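Local coordinates for putative solute-binding component of ABC transporter (Clostridium phytofermentans, PDB 4YS6), which probably serves as the sugar-binding component of an ABC transporter and is seen here holding beta-D-glucose, at residues Y151-L156 / M187-P192; N157-K162 / K191-G196. One frame throughout, in Å; residues are numbered along the deposited sequence.

Contact 1. Residues Y151-L156 / M187-P192; sequences YIKEKL and MDVLKP. With NA (sodium ion), chain F.
Lys153 lies against Val189 where helix 141-155 runs beside helix 177-195. Its side chain can be followed outward. Lys153 CB is 4.1 Å from Val189 CG1. CG stands anti to the backbone N (chi1 173°), and the chain beyond it is fully extended, which carries the aliphatic part past the valine. Lys153 CD makes the nearest approach, 3.9 Å from the same Val189 CG1. At the tip, Lys153 NZ donates to a water at 3.2 Å. That water donates in turn to Val189 O at 2.7 Å, so one water joins the ammonium group to the backbone of the other helix. NZ also has a weak hydrogen bond to Tyr193 OH and a long, weak ion pair with Glu159.

The second touch is apolar and buried. Ile152 CG2 meets Leu190 CD2 at 4.0 Å, and the two side chains cross at about a right angle. Leu190 CD2 also comes within 4.2 Å of Lys153 N. No direct hydrogen bond links the two segments.

The short helix axes approach to 9.9 Å and run in roughly the same direction, 40° apart. Both helices pack on the parallel sheet of one lobe. Ile152 also touches Ile267 of strand 267-268 and Leu243 of strand 241-244. Met187, a selenomethionine, reaches Leu243 and Ile169 of strand 165-170.

Contact 2. Residues N157-K162 / K191-G196; sequences NLETAK and KPYVDG. With NA (sodium ion), chain F.
Leu158 and Tyr193 carry this contact, between the turn after helix 141-155 and the last turns of helix 177-195. Asn157 comes first and leaves the helix with a positive phi (55°). With two backbone bonds back into the last turn this makes a Schellman motif. Asn157 OD1 binds the sodium ion at 2.4 Å, with Glu154 O and a water as further ligands. Leu158 follows and turns its side chain to the tyrosine. Leu158 CB sits over one face of the ring, 3.9 Å from the centroid, in a CH-pi contact 16° off the ring normal. Leu158 CD1 reaches the inner end of the ring, 3.8 Å from Tyr193 CG. Tyr193 CG stands anti to its carbonyl carbon (chi1 -62°), which turns the ring toward Leu158. Leu158 O lies 3.5 Å from Tyr193 CE1. Glu159 adds a looser touch, with CG 4.1 Å from Tyr193 OH. Thr160 N bonds back to Asn157 O at 3.1 Å.

Leu158 and Tyr193 also touch Leu199 of strand 199-200. The Schellman motif is a common C-terminal helix cap; here it ends the helix in an alpha/beta lobe of the periplasmic binding protein fold, beside a sodium site.

The two contacts are neighbours, with centres about 7 Å apart, and lie in the same lobe. Along the chain, 151-156 runs directly into 157-162. The chain then passes through strand 165-170 and enters helix 177-195, which supplies the second side of both contacts; Lys191 and Pro192 belong to both. Contact 1 is where the two helices pack, and contact 2 is where the loop after helix 141-155 meets the C-terminal end of helix 177-195. A probable hydrogen bond from Leu158 N to Lys153 O joins them. The sodium ion bridges them too, taking one protein ligand from each. Together they join two helices beside the four-stranded parallel sheet, their centres about 20 and 26 Å from that of the chain.

Contact 1. Residues Y151-L156 / M187-P192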
loop_
_atom_site.group_PDB
_atom_site.type_symbol
_atom_site.label_atom_id
_atom_site.label_comp_id
_atom_site.label_asym_id
_atom_site.label_seq_id
_atom_site.Cartn_x
_atom_site.Cartn_y
_atom_site.Cartn_z
ATOM N N TYR A 151 6.216 3.104 -15.742
ATOM C CA TYR A 151 6.739 1.793 -16.166
ATOM C C TYR A 151 5.941 1.270 -17.354
ATOM O O TYR A 151 6.504 0.847 -18.353
ATOM C CB TYR A 151 6.710 0.774 -15.018
ATOM C CG TYR A 151 7.350 -0.527 -15.424
ATOM C CD1 TYR A 151 8.727 -0.682 -15.396
ATOM C CD2 TYR A 151 6.581 -1.585 -15.878
ATOM C CE1 TYR A 151 9.321 -1.870 -15.778
ATOM C CE2 TYR A 151 7.168 -2.767 -16.274
ATOM C CZ TYR A 151 8.536 -2.907 -16.211
ATOM O OH TYR A 151 9.115 -4.084 -16.631
ATOM N N ILE A 152 4.618 1.310 -17.244
ATOM C CA ILE A 152 3.750 0.873 -18.326
ATOM C C ILE A 152 3.924 1.767 -19.551
ATOM O O ILE A 152 4.036 1.273 -20.666
ATOM C CB ILE A 152 2.283 0.866 -17.864
ATOM C CG1 ILE A 152 2.093 -0.266 -16.843
ATOM C CG2 ILE A 152 1.340 0.697 -19.043
ATOM C CD1 ILE A 152 0.752 -0.337 -16.192
ATOM N N LYS A 153 3.962 3.078 -19.337
ATOM C CA LYS A 153 4.167 4.022 -20.439
ATOM C C LYS A 153 5.480 3.740 -21.206
ATOM O O LYS A 153 5.511 3.773 -22.440
ATOM C CB LYS A 153 4.169 5.452 -19.910
ATOM C CG LYS A 153 4.546 6.484 -20.959
ATOM C CD LYS A 153 4.304 7.901 -20.435
ATOM C CE LYS A 153 4.854 8.944 -21.386
ATOM N NZ LYS A 153 4.483 10.338 -20.976
ATOM N N GLU A 154 6.556 3.464 -20.470
ATOM C CA GLU A 154 7.847 3.152 -21.080
ATOM C C GLU A 154 7.801 1.827 -21.812
ATOM O O GLU A 154 8.254 1.748 -22.929
ATOM C CB GLU A 154 8.958 3.106 -20.029
ATOM C CG GLU A 154 9.585 4.451 -19.735
ATOM C CD GLU A 154 10.499 4.918 -20.855
ATOM O OE1 GLU A 154 10.802 4.113 -21.759
ATOM O OE2 GLU A 154 10.914 6.094 -20.833
ATOM N N LYS A 155 7.253 0.781 -21.207
ATOM C CA LYS A 155 7.344 -0.546 -21.813
ATOM C C LYS A 155 6.389 -0.700 -22.991
ATOM O O LYS A 155 6.634 -1.517 -23.901
ATOM C CB LYS A 155 7.086 -1.636 -20.764
ATOM C CG LYS A 155 8.226 -1.847 -19.772
ATOM C CD LYS A 155 9.521 -2.224 -20.459
ATOM C CE LYS A 155 10.619 -2.565 -19.472
ATOM N NZ LYS A 155 11.910 -2.698 -20.187
ATOM N N LEU A 156 5.319 0.090 -23.012
ATOM C CA LEU A 156 4.390 0.084 -24.152
ATOM C C LEU A 156 4.740 1.141 -25.197
ATOM O O LEU A 156 4.055 1.260 -26.210
ATOM C CB LEU A 156 2.950 0.306 -23.692
ATOM C CG LEU A 156 2.316 -0.804 -22.850
ATOM C CD1 LEU A 156 0.889 -0.432 -22.472
ATOM C CD2 LEU A 156 2.346 -2.150 -23.549
HETATM N N MSE A 187 -2.698 7.101 -12.912
HETATM C CA MSE A 187 -3.621 7.671 -13.892
HETATM C C MSE A 187 -3.159 9.012 -14.426
HETATM O O MSE A 187 -3.461 9.351 -15.564
HETATM C CB MSE A 187 -5.015 7.853 -13.295
HETATM C CG MSE A 187 -5.750 6.596 -13.094
HETATM SE SE MSE A 187 -6.215 5.838 -14.838
HETATM C CE MSE A 187 -5.026 4.491 -14.712
ATOM N N ASP A 188 -2.455 9.787 -13.608
ATOM C CA ASP A 188 -1.930 11.068 -14.068
ATOM C C ASP A 188 -0.954 10.828 -15.236
ATOM O O ASP A 188 -0.849 11.649 -16.136
ATOM C CB ASP A 188 -1.255 11.827 -12.932
ATOM C CG ASP A 188 -2.250 12.622 -12.080
ATOM O OD1 ASP A 188 -3.430 12.755 -12.482
ATOM O OD2 ASP A 188 -1.845 13.124 -11.009
ATOM N N VAL A 189 -0.268 9.688 -15.224
ATOM C CA VAL A 189 0.602 9.289 -16.332
ATOM C C VAL A 189 -0.172 8.686 -17.501
ATOM O O VAL A 189 0.070 9.042 -18.662
ATOM C CB VAL A 189 1.669 8.267 -15.848
ATOM C CG1 VAL A 189 2.558 7.809 -16.992
ATOM C CG2 VAL A 189 2.529 8.870 -14.742
ATOM N N LEU A 190 -1.127 7.805 -17.208
ATOM C CA LEU A 190 -1.714 6.956 -18.239
ATOM C C LEU A 190 -3.033 7.474 -18.810
ATOM O O LEU A 190 -3.374 7.139 -19.940
ATOM C CB LEU A 190 -1.951 5.551 -17.720
ATOM C CG LEU A 190 -0.681 4.778 -17.377
ATOM C CD1 LEU A 190 -1.079 3.447 -16.742
ATOM C CD2 LEU A 190 0.131 4.520 -18.586
ATOM N N LYS A 191 -3.773 8.267 -18.041
ATOM C CA LYS A 191 -5.131 8.617 -18.469
ATOM C C LYS A 191 -5.152 9.309 -19.828
ATOM O O LYS A 191 -6.066 9.060 -20.635
ATOM C CB LYS A 191 -5.832 9.496 -17.430
ATOM C CG LYS A 191 -7.343 9.600 -17.665
ATOM C CD LYS A 191 -7.897 10.943 -17.245
ATOM C CE LYS A 191 -9.367 11.086 -17.634
ATOM N NZ LYS A 191 -9.594 12.253 -18.531
ATOM N N PRO A 192 -4.166 10.183 -20.108
ATOM C CA PRO A 192 -4.131 10.834 -21.421
ATOM C C PRO A 192 -4.116 9.852 -22.599
ATOM O O PRO A 192 -4.645 10.163 -23.656
ATOM C CB PRO A 192 -2.833 11.633 -21.368
ATOM C CG PRO A 192 -2.653 11.939 -19.935
ATOM C CD PRO A 192 -3.101 10.712 -19.226
HETATM NA NA NA F . 9.989 2.452 -24.350
HETATM O O HOH W 1 1.862 10.939 -19.278
HETATM O O HOH W 2 11.615 2.997 -26.001
#

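Contact 2. Residues N157-K162 / K191-G196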
loop_
_atom_site.group_PDB
_atom_site.type_symbol
_atom_site.label_atom_id
_atom_site.label_comp_id
_atom_site.label_asym_id
_atom_site.label_seq_id
_atom_site.Cartn_x
_atom_site.Cartn_y
_atom_site.Cartn_z
ATOM N N ASN A 157 5.832 1.882 -24.974
ATOM C CA ASN A 157 6.303 2.891 -25.909
ATOM C C ASN A 157 5.189 3.888 -26.220
ATOM O O ASN A 157 4.988 4.244 -27.374
ATOM C CB ASN A 157 6.786 2.288 -27.237
ATOM C CG ASN A 157 7.996 1.397 -27.086
ATOM O OD1 ASN A 157 8.698 1.446 -26.093
ATOM N ND2 ASN A 157 8.260 0.600 -28.107
ATOM N N LEU A 158 4.442 4.306 -25.205
ATOM C CA LEU A 158 3.275 5.141 -25.481
ATOM C C LEU A 158 3.625 6.484 -26.087
ATOM O O LEU A 158 2.801 7.049 -26.783
ATOM C CB LEU A 158 2.471 5.347 -24.217
ATOM C CG LEU A 158 1.876 4.078 -23.604
ATOM C CD1 LEU A 158 0.991 4.423 -22.439
ATOM C CD2 LEU A 158 1.095 3.230 -24.589
ATOM N N GLU A 159 4.831 6.996 -25.862
ATOM C CA GLU A 159 5.178 8.300 -26.437
ATOM C C GLU A 159 5.258 8.254 -27.948
ATOM O O GLU A 159 5.187 9.298 -28.611
ATOM C CB GLU A 159 6.513 8.809 -25.884
ATOM C CG GLU A 159 6.410 9.318 -24.454
ATOM C CD GLU A 159 7.549 10.251 -24.069
ATOM O OE1 GLU A 159 8.551 10.321 -24.814
ATOM O OE2 GLU A 159 7.433 10.920 -23.021
ATOM N N THR A 160 5.418 7.052 -28.495
ATOM C CA THR A 160 5.645 6.897 -29.922
ATOM C C THR A 160 4.761 5.879 -30.636
ATOM O O THR A 160 4.779 5.815 -31.860
ATOM C CB THR A 160 7.117 6.512 -30.166
ATOM O OG1 THR A 160 7.392 5.242 -29.563
ATOM C CG2 THR A 160 8.037 7.577 -29.552
ATOM N N ALA A 161 3.974 5.103 -29.901
ATOM C CA ALA A 161 3.227 4.014 -30.534
ATOM C C ALA A 161 1.791 4.427 -30.801
ATOM O O ALA A 161 1.210 5.214 -30.061
ATOM C CB ALA A 161 3.275 2.762 -29.665
ATOM N N LYS A 162 1.234 3.904 -31.886
ATOM C CA LYS A 162 -0.163 4.138 -32.223
ATOM C C LYS A 162 -1.062 3.283 -31.337
ATOM O O LYS A 162 -2.169 3.689 -30.981
ATOM C CB LYS A 162 -0.412 3.819 -33.704
ATOM C CG LYS A 162 -1.851 4.014 -34.177
ATOM C CD LYS A 162 -1.921 4.982 -35.360
ATOM C CE LYS A 162 -3.333 5.094 -35.933
ATOM N NZ LYS A 162 -3.622 6.462 -36.460
ATOM N N LYS A 191 -3.773 8.267 -18.041
ATOM C CA LYS A 191 -5.131 8.617 -18.469
ATOM C C LYS A 191 -5.152 9.309 -19.828
ATOM O O LYS A 191 -6.066 9.060 -20.635
ATOM C CB LYS A 191 -5.832 9.496 -17.430
ATOM C CG LYS A 191 -7.343 9.600 -17.665
ATOM C CD LYS A 191 -7.897 10.943 -17.245
ATOM C CE LYS A 191 -9.367 11.086 -17.634
ATOM N NZ LYS A 191 -9.594 12.253 -18.531
ATOM N N PRO A 192 -4.166 10.183 -20.108
ATOM C CA PRO A 192 -4.131 10.834 -21.421
ATOM C C PRO A 192 -4.116 9.852 -22.599
ATOM O O PRO A 192 -4.645 10.163 -23.656
ATOM C CB PRO A 192 -2.833 11.633 -21.368
ATOM C CG PRO A 192 -2.653 11.939 -19.935
ATOM C CD PRO A 192 -3.101 10.712 -19.226
ATOM N N TYR A 193 -3.508 8.689 -22.403
ATOM C CA TYR A 193 -3.431 7.667 -23.439
ATOM C C TYR A 193 -4.693 6.823 -23.513
ATOM O O TYR A 193 -5.000 6.271 -24.550
ATOM C CB TYR A 193 -2.219 6.782 -23.194
ATOM C CG TYR A 193 -0.973 7.592 -23.272
ATOM C CD1 TYR A 193 -0.415 7.911 -24.488
ATOM C CD2 TYR A 193 -0.372 8.076 -22.113
ATOM C CE1 TYR A 193 0.728 8.703 -24.557
ATOM C CE2 TYR A 193 0.752 8.858 -22.171
ATOM C CZ TYR A 193 1.307 9.152 -23.397
ATOM O OH TYR A 193 2.435 9.938 -23.458
ATOM N N VAL A 194 -5.399 6.686 -22.399
ATOM C CA VAL A 194 -6.711 6.064 -22.451
ATOM C C VAL A 194 -7.642 7.018 -23.192
ATOM O O VAL A 194 -8.375 6.610 -24.091
ATOM C CB VAL A 194 -7.264 5.755 -21.061
ATOM C CG1 VAL A 194 -8.616 5.092 -21.191
ATOM C CG2 VAL A 194 -6.310 4.863 -20.299
ATOM N N ASP A 195 -7.596 8.299 -22.829
ATOM C CA ASP A 195 -8.419 9.313 -23.508
ATOM C C ASP A 195 -8.119 9.396 -25.008
ATOM O O ASP A 195 -9.006 9.670 -25.823
ATOM C CB ASP A 195 -8.202 10.698 -22.884
ATOM C CG ASP A 195 -8.627 10.768 -21.420
ATOM O OD1 ASP A 195 -9.412 9.902 -20.977
ATOM O OD2 ASP A 195 -8.190 11.719 -20.715
ATOM N N GLY A 196 -6.859 9.200 -25.366
ATOM C CA GLY A 196 -6.442 9.253 -26.753
ATOM C C GLY A 196 -6.674 7.976 -27.541
ATOM O O GLY A 196 -6.368 7.927 -28.730
HETATM NA NA NA F . 9.989 2.452 -24.350
HETATM O O HOH W 2 11.615 2.997 -26.001
#